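Local atomic coordinates of Lin2111 protein (Listeria innocua, PDB entry 3EDP), a protein that is of unknown function but probably acts as a GntR-family transcription regulator, with a winged-helix DNA-binding domain joined to a UTRA domain. Residues P75-Q80 with K99-F104; D103-K108 with V125-F130; K111-I116 with I219-E224; L147-D152 with M215-Q220. All blocks are in the same frame, centred on the assembly; numbering follows the deposited sequence.

Contact 1 of 4, residues P75-Q80 with K99-F104; sequences PKLTAQ and KDIKDF
Pro75 and Phe104 make the nearest backbone approach, their CA atoms 6.8 Å apart, where the irregular chain of 75-78, leading into helix 79-86, turns through an inverse gamma turn at Leu77 and runs beside strand 99-104 without a hydrogen bond to it. The pyrrolidine of Pro75 lies over one face of the Phe104 ring in a CH-pi contact: CG sits above the ring centre, 3.7 Å from the centroid and 8° off the normal, while CB reaches toward the rim, 3.4 Å from CE2 of Phe104. Phe104 offers that face because its CG is anti to the backbone N (chi1 -180°), which swings the ring across to the proline. One water lies 2.7 Å from Pro75 O and 2.8 Å from Phe104 O and can link the two backbones. Further along, Leu77 brings both methyls onto Ile101 CG2, with Leu77 CD2 the nearer at 3.7 Å; the same CD2 also touches Phe104 CB. Thr78 is the N-cap of helix 79-86, its OG1 taking the N-H of Asn81. That helix sends Met85 onto Leu77, Ile101 and Phe104, so the linker leaving the wing of the DNA-binding domain packs against the outermost strand of the UTRA sheet.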
# COMPACT_ATOMS: atom_id res chain seq x y z
N PRO A 75 -2.07 6.91 -26.01
CA PRO A 75 -2.02 8.18 -25.28
C PRO A 75 -0.80 9.01 -25.70
O PRO A 75 0.22 8.47 -26.13
CB PRO A 75 -1.90 7.75 -23.81
CG PRO A 75 -1.48 6.32 -23.84
CD PRO A 75 -1.97 5.74 -25.13
N LYS A 76 -0.93 10.33 -25.59
CA LYS A 76 0.15 11.24 -25.97
C LYS A 76 0.63 12.05 -24.77
O LYS A 76 -0.17 12.67 -24.07
CB LYS A 76 -0.32 12.18 -27.08
CG LYS A 76 -0.06 11.65 -28.49
CD LYS A 76 1.24 12.21 -29.05
CE LYS A 76 1.10 13.69 -29.39
NZ LYS A 76 2.41 14.32 -29.72
N LEU A 77 1.93 12.05 -24.54
CA LEU A 77 2.49 12.85 -23.46
C LEU A 77 2.76 14.28 -23.94
O LEU A 77 3.91 14.72 -23.99
CB LEU A 77 3.77 12.21 -22.90
CG LEU A 77 3.61 10.91 -22.12
CD1 LEU A 77 4.97 10.29 -21.84
CD2 LEU A 77 2.83 11.11 -20.81
N THR A 78 1.70 14.98 -24.29
CA THR A 78 1.82 16.38 -24.68
C THR A 78 2.10 17.20 -23.43
O THR A 78 2.04 16.69 -22.32
CB THR A 78 0.54 16.91 -25.32
OG1 THR A 78 -0.54 16.81 -24.38
CG2 THR A 78 0.19 16.10 -26.58
N ALA A 79 2.40 18.48 -23.62
CA ALA A 79 2.67 19.36 -22.50
C ALA A 79 1.44 19.45 -21.62
O ALA A 79 1.53 19.48 -20.39
CB ALA A 79 3.07 20.75 -23.00
N GLN A 80 0.27 19.46 -22.26
CA GLN A 80 -0.98 19.58 -21.52
C GLN A 80 -1.26 18.34 -20.67
O GLN A 80 -1.64 18.45 -19.50
CB GLN A 80 -2.15 19.83 -22.48
CG GLN A 80 -3.46 20.14 -21.77
CD GLN A 80 -3.31 21.26 -20.76
OE1 GLN A 80 -3.73 21.14 -19.61
NE2 GLN A 80 -2.69 22.36 -21.19
N LYS A 99 7.24 14.26 -9.89
CA LYS A 99 7.20 13.04 -10.69
C LYS A 99 7.35 13.35 -12.17
O LYS A 99 6.67 14.23 -12.70
CB LYS A 99 5.93 12.24 -10.40
CG LYS A 99 5.78 11.89 -8.92
CD LYS A 99 4.64 10.93 -8.67
CE LYS A 99 4.59 10.55 -7.20
NZ LYS A 99 3.41 9.70 -6.87
N ASP A 100 8.24 12.61 -12.83
CA ASP A 100 8.57 12.85 -14.23
C ASP A 100 8.23 11.62 -15.07
O ASP A 100 8.89 10.58 -14.96
CB ASP A 100 10.06 13.17 -14.35
CG ASP A 100 10.49 13.46 -15.79
OD1 ASP A 100 9.65 13.93 -16.59
OD2 ASP A 100 11.67 13.22 -16.11
N ILE A 101 7.20 11.74 -15.90
CA ILE A 101 6.75 10.61 -16.73
C ILE A 101 7.72 10.32 -17.87
O ILE A 101 8.08 11.21 -18.63
CB ILE A 101 5.33 10.84 -17.28
CG1 ILE A 101 4.36 11.15 -16.15
CG2 ILE A 101 4.85 9.62 -18.05
CD1 ILE A 101 2.92 11.20 -16.60
N LYS A 102 8.13 9.06 -17.98
CA LYS A 102 9.06 8.66 -19.02
C LYS A 102 8.34 7.96 -20.16
O LYS A 102 8.75 8.06 -21.31
CB LYS A 102 10.11 7.69 -18.44
CG LYS A 102 10.79 8.17 -17.17
CD LYS A 102 12.00 9.03 -17.46
CE LYS A 102 11.64 10.49 -17.56
NZ LYS A 102 12.86 11.34 -17.56
N ASP A 103 7.28 7.24 -19.83
CA ASP A 103 6.60 6.37 -20.77
C ASP A 103 5.14 6.21 -20.37
O ASP A 103 4.83 6.06 -19.18
CB ASP A 103 7.25 4.99 -20.78
CG ASP A 103 8.26 4.83 -21.87
OD1 ASP A 103 7.99 5.28 -23.01
OD2 ASP A 103 9.33 4.23 -21.61
N PHE A 104 4.26 6.24 -21.36
CA PHE A 104 2.85 5.95 -21.15
C PHE A 104 2.30 5.38 -22.45
O PHE A 104 2.18 6.09 -23.45
CB PHE A 104 2.10 7.22 -20.73
CG PHE A 104 0.63 7.02 -20.48
CD1 PHE A 104 0.13 5.80 -20.07
CD2 PHE A 104 -0.26 8.09 -20.63
CE1 PHE A 104 -1.23 5.63 -19.82
CE2 PHE A 104 -1.62 7.92 -20.40
CZ PHE A 104 -2.11 6.69 -19.99
O HOH W 1 1.64 6.14 -26.18

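Contact 2 of 4, residues D103-K108 with V125-F130; sequences DFYIRK and VYSIKF
The Tyr105 ring has Ser127 CB over one face, a CH-pi contact 4.2 Å from the centroid and displaced toward the rim, whereas the Phe104 ring, on the other side of the sheet, has the carbonyl oxygen of Ser127 in its plane at the edge. Tyr105 bends back over its own strand pair because its CG stands between the backbone N and the carbonyl carbon (chi1 67°). Beside Phe104, the Tyr126 ring is turned by 40° and meets it obliquely, CE1 of Phe104 lying 3.7 Å from CD1 of Tyr126. Ile128 CG1 presses on Phe104 CD1 at 3.4 Å, and Ile106 CG1 packs against CD1 and CE1 of Tyr126. Phe158 meets both aromatic rings and extends this apolar face.

The strands run antiparallel, their axes 4.6 Å apart. Phe104-Ile128 and Ile106-Tyr126 are the non-hydrogen-bonded pairs; Asp103-Lys129, Tyr105-Ser127 and Arg107-Val125 are hydrogen-bonded, with Ser127 N to Tyr105 O at 2.8 Å and the Asp103 N to Lys129 O bond weak at 3.3 Å. That weakness falls at a classic beta bulge, where Lys102 and Asp103 both face Lys129.

On the face with Tyr105, Asp103 and Lys129 lie side by side, but OD2 of Asp103 and NZ of Lys129 stay 4.7 Å apart. Arg107 NH2 bonds a glycerol oxygen and Asp103 OD1 does so weakly. The ammonium makes its salt bridge with Glu189 instead, so the aspartate probably adds only a longer-range attraction: one face of the strand pair is apolar and aromatic, the other mixed, with charged and hydroxyl groups beside Val125 and the Tyr105 ring.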
# COMPACT_ATOMS: atom_id res chain seq x y z
N ASP A 103 7.28 7.24 -19.83
CA ASP A 103 6.60 6.37 -20.77
C ASP A 103 5.14 6.21 -20.37
O ASP A 103 4.83 6.06 -19.18
CB ASP A 103 7.25 4.99 -20.78
CG ASP A 103 8.26 4.83 -21.87
OD1 ASP A 103 7.99 5.28 -23.01
OD2 ASP A 103 9.33 4.23 -21.61
N PHE A 104 4.26 6.24 -21.36
CA PHE A 104 2.85 5.95 -21.15
C PHE A 104 2.30 5.38 -22.45
O PHE A 104 2.18 6.09 -23.45
CB PHE A 104 2.10 7.22 -20.73
CG PHE A 104 0.63 7.02 -20.48
CD1 PHE A 104 0.13 5.80 -20.07
CD2 PHE A 104 -0.26 8.09 -20.63
CE1 PHE A 104 -1.23 5.63 -19.82
CE2 PHE A 104 -1.62 7.92 -20.40
CZ PHE A 104 -2.11 6.69 -19.99
N TYR A 105 1.99 4.09 -22.47
CA TYR A 105 1.47 3.48 -23.68
C TYR A 105 0.64 2.23 -23.41
O TYR A 105 0.61 1.71 -22.29
CB TYR A 105 2.60 3.17 -24.67
CG TYR A 105 3.54 2.09 -24.18
CD1 TYR A 105 3.48 0.80 -24.70
CD2 TYR A 105 4.47 2.35 -23.19
CE1 TYR A 105 4.33 -0.19 -24.25
CE2 TYR A 105 5.33 1.37 -22.74
CZ TYR A 105 5.26 0.10 -23.27
OH TYR A 105 6.11 -0.88 -22.82
N ILE A 106 -0.04 1.77 -24.46
CA ILE A 106 -0.83 0.55 -24.41
C ILE A 106 -0.07 -0.56 -25.12
O ILE A 106 0.56 -0.33 -26.15
CB ILE A 106 -2.17 0.76 -25.12
CG1 ILE A 106 -2.91 1.97 -24.53
CG2 ILE A 106 -3.01 -0.51 -25.07
CD1 ILE A 106 -4.15 2.36 -25.30
N ARG A 107 -0.15 -1.76 -24.57
CA ARG A 107 0.55 -2.92 -25.10
C ARG A 107 -0.23 -4.17 -24.72
O ARG A 107 -1.10 -4.12 -23.85
CB ARG A 107 1.93 -3.00 -24.47
CG ARG A 107 1.85 -2.92 -22.93
CD ARG A 107 3.12 -3.41 -22.23
NE ARG A 107 3.14 -4.86 -22.09
CZ ARG A 107 4.17 -5.55 -21.61
NH1 ARG A 107 5.27 -4.92 -21.21
NH2 ARG A 107 4.10 -6.88 -21.51
N LYS A 108 0.07 -5.29 -25.37
CA LYS A 108 -0.51 -6.56 -24.96
C LYS A 108 0.01 -6.94 -23.58
O LYS A 108 1.11 -6.56 -23.19
CB LYS A 108 -0.20 -7.65 -25.97
CG LYS A 108 -1.18 -7.71 -27.14
CD LYS A 108 -0.60 -8.44 -28.34
CE LYS A 108 0.45 -7.59 -29.04
NZ LYS A 108 0.69 -8.04 -30.44
N VAL A 125 -3.10 -3.65 -21.77
CA VAL A 125 -2.85 -2.98 -20.50
C VAL A 125 -2.16 -1.65 -20.76
O VAL A 125 -1.45 -1.50 -21.75
CB VAL A 125 -1.96 -3.83 -19.55
CG1 VAL A 125 -2.59 -5.20 -19.29
CG2 VAL A 125 -0.55 -3.99 -20.12
N TYR A 126 -2.38 -0.69 -19.87
CA TYR A 126 -1.60 0.54 -19.88
C TYR A 126 -0.30 0.28 -19.15
O TYR A 126 -0.27 -0.41 -18.13
CB TYR A 126 -2.33 1.66 -19.15
CG TYR A 126 -3.56 2.16 -19.85
CD1 TYR A 126 -3.46 2.97 -20.98
CD2 TYR A 126 -4.83 1.85 -19.37
CE1 TYR A 126 -4.59 3.44 -21.62
CE2 TYR A 126 -5.96 2.32 -20.00
CZ TYR A 126 -5.83 3.11 -21.13
OH TYR A 126 -6.95 3.59 -21.76
N SER A 127 0.77 0.85 -19.67
CA SER A 127 2.07 0.77 -19.02
C SER A 127 2.54 2.19 -18.79
O SER A 127 2.65 2.98 -19.72
CB SER A 127 3.06 0.02 -19.91
OG SER A 127 4.32 -0.06 -19.27
N ILE A 128 2.78 2.52 -17.52
CA ILE A 128 3.23 3.85 -17.16
C ILE A 128 4.57 3.73 -16.46
O ILE A 128 4.76 2.89 -15.59
CB ILE A 128 2.23 4.55 -16.23
CG1 ILE A 128 0.89 4.74 -16.94
CG2 ILE A 128 2.77 5.89 -15.77
CD1 ILE A 128 -0.25 5.14 -16.03
N LYS A 129 5.52 4.56 -16.87
CA LYS A 129 6.80 4.61 -16.20
C LYS A 129 7.08 6.03 -15.74
O LYS A 129 6.96 6.97 -16.53
CB LYS A 129 7.90 4.13 -17.14
CG LYS A 129 9.24 3.90 -16.46
CD LYS A 129 10.32 3.52 -17.47
CE LYS A 129 9.78 2.55 -18.52
NZ LYS A 129 9.16 1.33 -17.93
N PHE A 130 7.43 6.19 -14.47
CA PHE A 130 7.85 7.50 -13.98
C PHE A 130 9.02 7.45 -13.00
O PHE A 130 9.33 6.42 -12.40
CB PHE A 130 6.68 8.30 -13.39
CG PHE A 130 6.08 7.71 -12.14
CD1 PHE A 130 6.62 8.00 -10.90
CD2 PHE A 130 4.96 6.91 -12.21
CE1 PHE A 130 6.07 7.47 -9.75
CE2 PHE A 130 4.39 6.39 -11.06
CZ PHE A 130 4.95 6.66 -9.83

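Contact 3 of 4, residues K111-I116 with I219-E224; sequences KFYAEI and IQYHYE
Ile116 and Ile219 form the tight end of this contact: CG2 of Ile116 comes within 3.5 Å of CD1 of Ile219, closer than usual for two methyls. The same Ile219 CD1 also touches the Tyr113 ring, 3.9 Å from its CD1, so a single methyl fits between two side chains one helical turn apart. Next to it, Tyr113 and Tyr221 approach from opposite directions and meet rim to rim, each ring placing a carbon in the plane of the other; OH of Tyr113 lies 3.6 Å from CE2 of Tyr221. This is helix-on-sheet packing within the UTRA domain: the axis of helix 111-116 runs at 123° to strand 219-224, 11.9 Å from it at closest approach. Tyr113 also touches Ile144 of the adjacent strand 137-146, and its hydroxyl bonds a glycerol oxygen. Toward solvent the fit thins out. Phe112, its CG anti to the backbone N (chi1 180°), reaches out toward the strand and puts its ring edge at Tyr221, CE2 of Phe112 lying 3.3 Å from OH of Tyr221. Little of this exposed ring is buried by the strand, and Ile116 CD1 from its own helix rests over one face.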
# COMPACT_ATOMS: atom_id res chain seq x y z
N LYS A 111 2.38 -13.12 -21.61
CA LYS A 111 2.23 -14.26 -20.70
C LYS A 111 2.34 -13.91 -19.22
O LYS A 111 1.52 -14.33 -18.41
CB LYS A 111 3.24 -15.36 -21.04
CG LYS A 111 2.65 -16.51 -21.83
CD LYS A 111 2.09 -16.04 -23.17
CE LYS A 111 0.89 -16.87 -23.57
NZ LYS A 111 -0.21 -16.71 -22.57
N PHE A 112 3.38 -13.15 -18.87
CA PHE A 112 3.68 -12.86 -17.48
C PHE A 112 2.56 -12.09 -16.77
O PHE A 112 2.15 -12.47 -15.68
CB PHE A 112 5.01 -12.12 -17.35
CG PHE A 112 5.38 -11.78 -15.94
CD1 PHE A 112 5.77 -12.77 -15.06
CD2 PHE A 112 5.32 -10.47 -15.49
CE1 PHE A 112 6.11 -12.47 -13.75
CE2 PHE A 112 5.65 -10.16 -14.19
CZ PHE A 112 6.05 -11.16 -13.31
N TYR A 113 2.08 -11.02 -17.39
CA TYR A 113 1.01 -10.22 -16.80
C TYR A 113 -0.36 -10.89 -16.92
O TYR A 113 -1.18 -10.78 -16.01
CB TYR A 113 0.96 -8.82 -17.41
CG TYR A 113 2.15 -7.97 -17.06
CD1 TYR A 113 2.59 -7.86 -15.75
CD2 TYR A 113 2.82 -7.25 -18.03
CE1 TYR A 113 3.69 -7.08 -15.42
CE2 TYR A 113 3.91 -6.46 -17.72
CZ TYR A 113 4.34 -6.39 -16.41
OH TYR A 113 5.43 -5.60 -16.10
N ALA A 114 -0.60 -11.57 -18.03
CA ALA A 114 -1.85 -12.29 -18.23
C ALA A 114 -2.08 -13.29 -17.11
O ALA A 114 -3.20 -13.47 -16.63
CB ALA A 114 -1.86 -13.00 -19.58
N GLU A 115 -1.00 -13.94 -16.69
CA GLU A 115 -1.06 -14.93 -15.62
C GLU A 115 -1.35 -14.28 -14.26
O GLU A 115 -2.11 -14.83 -13.46
CB GLU A 115 0.23 -15.76 -15.59
CG GLU A 115 0.47 -16.49 -14.28
CD GLU A 115 1.22 -15.65 -13.27
OE1 GLU A 115 2.11 -14.87 -13.69
OE2 GLU A 115 0.94 -15.76 -12.06
N ILE A 116 -0.74 -13.12 -14.02
CA ILE A 116 -0.98 -12.39 -12.78
C ILE A 116 -2.41 -11.85 -12.68
O ILE A 116 -3.06 -11.98 -11.65
CB ILE A 116 0.00 -11.23 -12.61
CG1 ILE A 116 1.41 -11.77 -12.35
CG2 ILE A 116 -0.44 -10.32 -11.46
CD1 ILE A 116 2.50 -10.72 -12.46
N ILE A 219 -0.85 -3.48 -10.96
CA ILE A 219 0.47 -3.88 -10.49
C ILE A 219 1.40 -2.69 -10.51
O ILE A 219 1.38 -1.90 -11.47
CB ILE A 219 1.09 -4.96 -11.40
CG1 ILE A 219 0.23 -6.22 -11.41
CG2 ILE A 219 2.50 -5.28 -10.94
CD1 ILE A 219 0.64 -7.19 -12.49
N GLN A 220 2.22 -2.57 -9.48
CA GLN A 220 3.25 -1.54 -9.42
C GLN A 220 4.60 -2.13 -9.02
O GLN A 220 4.68 -2.99 -8.14
CB GLN A 220 2.87 -0.47 -8.41
CG GLN A 220 3.88 0.67 -8.28
CD GLN A 220 3.37 1.77 -7.35
OE1 GLN A 220 2.48 1.53 -6.55
NE2 GLN A 220 3.92 2.97 -7.49
N TYR A 221 5.65 -1.69 -9.70
CA TYR A 221 7.01 -2.05 -9.33
C TYR A 221 7.72 -0.76 -9.00
O TYR A 221 7.71 0.18 -9.79
CB TYR A 221 7.73 -2.77 -10.46
CG TYR A 221 7.07 -4.04 -10.91
CD1 TYR A 221 7.08 -5.17 -10.10
CD2 TYR A 221 6.41 -4.12 -12.13
CE1 TYR A 221 6.46 -6.35 -10.50
CE2 TYR A 221 5.80 -5.29 -12.54
CZ TYR A 221 5.83 -6.40 -11.73
OH TYR A 221 5.22 -7.56 -12.13
N HIS A 222 8.31 -0.70 -7.81
CA HIS A 222 9.03 0.48 -7.37
C HIS A 222 10.47 0.09 -7.07
O HIS A 222 10.72 -0.93 -6.42
CB HIS A 222 8.35 1.07 -6.13
CG HIS A 222 9.14 2.16 -5.47
ND1 HIS A 222 9.17 3.45 -5.94
CD2 HIS A 222 9.92 2.14 -4.36
CE1 HIS A 222 9.94 4.19 -5.16
NE2 HIS A 222 10.41 3.42 -4.20
N TYR A 223 11.41 0.88 -7.56
CA TYR A 223 12.83 0.55 -7.42
C TYR A 223 13.57 1.67 -6.70
O TYR A 223 13.37 2.85 -7.00
CB TYR A 223 13.48 0.36 -8.79
CG TYR A 223 12.88 -0.74 -9.64
CD1 TYR A 223 13.41 -2.02 -9.63
CD2 TYR A 223 11.79 -0.48 -10.47
CE1 TYR A 223 12.87 -3.02 -10.41
CE2 TYR A 223 11.23 -1.48 -11.24
CZ TYR A 223 11.78 -2.75 -11.21
OH TYR A 223 11.24 -3.74 -11.99
N GLU A 224 14.45 1.29 -5.77
CA GLU A 224 15.28 2.25 -5.06
C GLU A 224 16.70 1.71 -4.92
O GLU A 224 16.90 0.51 -4.72
CB GLU A 224 14.75 2.51 -3.65
CG GLU A 224 13.45 3.27 -3.58
CD GLU A 224 12.96 3.47 -2.15
OE1 GLU A 224 13.72 3.17 -1.20
OE2 GLU A 224 11.82 3.95 -1.97

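Contact 4 of 4, residues L147-D152 with M215-Q220; sequences LGLYPD and MPIAIQ
Leu149 lays its CD2 methyl over the backbone of strand 215-220, 3.7 Å from CA of Ile217 and 3.8 Å from O of Pro216, so the leucine packs on the peptide between those two residues more than on a side chain; CB of Ile217 is farther, 4.3 Å from the same methyl. Tyr150 then reaches in beside it. With CG beside the backbone N and anti to the carbonyl carbon (chi1 -60°), the ring extends to the strand and takes the carbonyl oxygen of Ile217 at its edge, in the ring plane, with CE2 of Tyr150 3.3 Å from O of Ile217. The phenol oxygen also lies beside apolar groups: OH of Tyr150 is 3.8 Å from CB of Ala218 and 3.9 Å from CG1 of Ile217. No hydrogen bond crosses between the segments; this buried hydroxyl is satisfied by bonding to Val167 O at the end of helix 163-167, which fixes the ring from its far end.

Ile217 and Ala218 form a classic beta bulge opposite Phe209, which probably helps both to meet the tyrosine. Tyr172 packs on Leu149, Met215 (selenomethionine in the model) and Ile217 and thickens the apolar surround, while Leu145 touches both Tyr150 and Ala218. The loop that follows strand 137-146 is thereby folded back over the beginning of strand 215-225, which neighbours strand 137-146 in the sheet: packing of a connecting loop across a bulged strand in the antiparallel sheet of the UTRA domain.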
# COMPACT_ATOMS: atom_id res chain seq x y z
N LEU A 147 -6.63 -2.32 -19.51
CA LEU A 147 -7.59 -1.47 -20.18
C LEU A 147 -9.02 -1.76 -19.77
O LEU A 147 -9.78 -0.84 -19.48
CB LEU A 147 -7.47 -1.63 -21.70
CG LEU A 147 -6.60 -0.62 -22.42
CD1 LEU A 147 -7.32 0.72 -22.48
CD2 LEU A 147 -5.24 -0.49 -21.74
N GLY A 148 -9.37 -3.04 -19.75
CA GLY A 148 -10.72 -3.47 -19.40
C GLY A 148 -11.14 -3.15 -17.98
O GLY A 148 -12.31 -3.25 -17.64
N LEU A 149 -10.18 -2.76 -17.14
CA LEU A 149 -10.46 -2.43 -15.75
C LEU A 149 -10.46 -0.91 -15.55
O LEU A 149 -10.99 -0.41 -14.56
CB LEU A 149 -9.41 -3.08 -14.84
CG LEU A 149 -9.69 -4.48 -14.27
CD1 LEU A 149 -10.67 -5.28 -15.12
CD2 LEU A 149 -8.40 -5.24 -14.04
N TYR A 150 -9.85 -0.19 -16.49
CA TYR A 150 -9.86 1.27 -16.47
C TYR A 150 -10.37 1.84 -17.81
O TYR A 150 -9.76 2.76 -18.37
CB TYR A 150 -8.46 1.82 -16.12
CG TYR A 150 -7.98 1.34 -14.76
CD1 TYR A 150 -8.03 2.17 -13.65
CD2 TYR A 150 -7.52 0.04 -14.58
CE1 TYR A 150 -7.60 1.73 -12.41
CE2 TYR A 150 -7.10 -0.41 -13.34
CZ TYR A 150 -7.15 0.44 -12.26
OH TYR A 150 -6.74 0.00 -11.02
N PRO A 151 -11.50 1.31 -18.30
CA PRO A 151 -12.03 1.59 -19.65
C PRO A 151 -12.33 3.06 -19.93
O PRO A 151 -12.17 3.50 -21.06
CB PRO A 151 -13.34 0.79 -19.67
CG PRO A 151 -13.73 0.71 -18.23
CD PRO A 151 -12.42 0.44 -17.55
N ASP A 152 -12.75 3.81 -18.91
CA ASP A 152 -13.28 5.15 -19.15
C ASP A 152 -12.28 6.28 -18.95
O ASP A 152 -12.59 7.45 -19.19
CB ASP A 152 -14.52 5.38 -18.27
CG ASP A 152 -15.64 4.40 -18.58
OD1 ASP A 152 -15.92 4.18 -19.78
OD2 ASP A 152 -16.25 3.87 -17.63
N MSE A 215 -9.45 -10.43 -6.98
CA MSE A 215 -9.31 -9.92 -8.34
C MSE A 215 -8.26 -8.81 -8.44
O MSE A 215 -8.49 -7.69 -7.99
CB MSE A 215 -10.64 -9.39 -8.87
CG MSE A 215 -10.53 -8.81 -10.27
SE MSE A 215 -12.03 -7.63 -10.68
CE MSE A 215 -13.20 -8.95 -11.50
N PRO A 216 -7.10 -9.13 -9.03
CA PRO A 216 -6.03 -8.14 -9.21
C PRO A 216 -6.49 -7.08 -10.20
O PRO A 216 -7.05 -7.42 -11.24
CB PRO A 216 -4.88 -8.96 -9.83
CG PRO A 216 -5.27 -10.40 -9.65
CD PRO A 216 -6.77 -10.42 -9.66
N ILE A 217 -6.30 -5.81 -9.87
CA ILE A 217 -6.72 -4.73 -10.75
C ILE A 217 -5.54 -3.88 -11.19
O ILE A 217 -5.64 -3.14 -12.18
CB ILE A 217 -7.78 -3.82 -10.08
CG1 ILE A 217 -7.22 -3.16 -8.82
CG2 ILE A 217 -9.05 -4.63 -9.76
CD1 ILE A 217 -8.21 -2.24 -8.11
N ALA A 218 -4.42 -3.99 -10.49
CA ALA A 218 -3.25 -3.18 -10.84
C ALA A 218 -1.95 -3.76 -10.28
O ALA A 218 -1.95 -4.45 -9.26
CB ALA A 218 -3.43 -1.74 -10.37
N ILE A 219 -0.85 -3.48 -10.96
CA ILE A 219 0.47 -3.88 -10.49
C ILE A 219 1.40 -2.69 -10.51
O ILE A 219 1.38 -1.90 -11.47
CB ILE A 219 1.09 -4.96 -11.40
CG1 ILE A 219 0.23 -6.22 -11.41
CG2 ILE A 219 2.50 -5.28 -10.94
CD1 ILE A 219 0.64 -7.19 -12.49
N GLN A 220 2.22 -2.57 -9.48
CA GLN A 220 3.25 -1.54 -9.42
C GLN A 220 4.60 -2.13 -9.02
O GLN A 220 4.68 -2.99 -8.14
CB GLN A 220 2.87 -0.47 -8.41
CG GLN A 220 3.88 0.67 -8.28
CD GLN A 220 3.37 1.77 -7.35
OE1 GLN A 220 2.48 1.53 -6.55
NE2 GLN A 220 3.92 2.97 -7.49

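All four contacts reach the six-stranded antiparallel sheet. Contacts 1 and 2 share Asp103 and Phe104 on outer strand 99-108, their centres 10 Å apart, and Lys102 N probably donates to Lys129 O at 2.8 Å. Contacts 3 and 4 share Ile219 and Gln220 on strand 215-225, centres 12 Å apart; contact 1 lies across the chain's centre from both, about 20 and 19 Å away. Contact 2, nearly at that centre, touches each of the others: Leu147 of contact 4 packs on Val125 and Ile106, and Arg107 NH2 lies 3.7 Å from Tyr113 CD2 of contact 3. Glycerol, probably from the crystallisation liquor, bonds Arg107 and Tyr113 and, weakly, Asp103, and may mark an effector pocket.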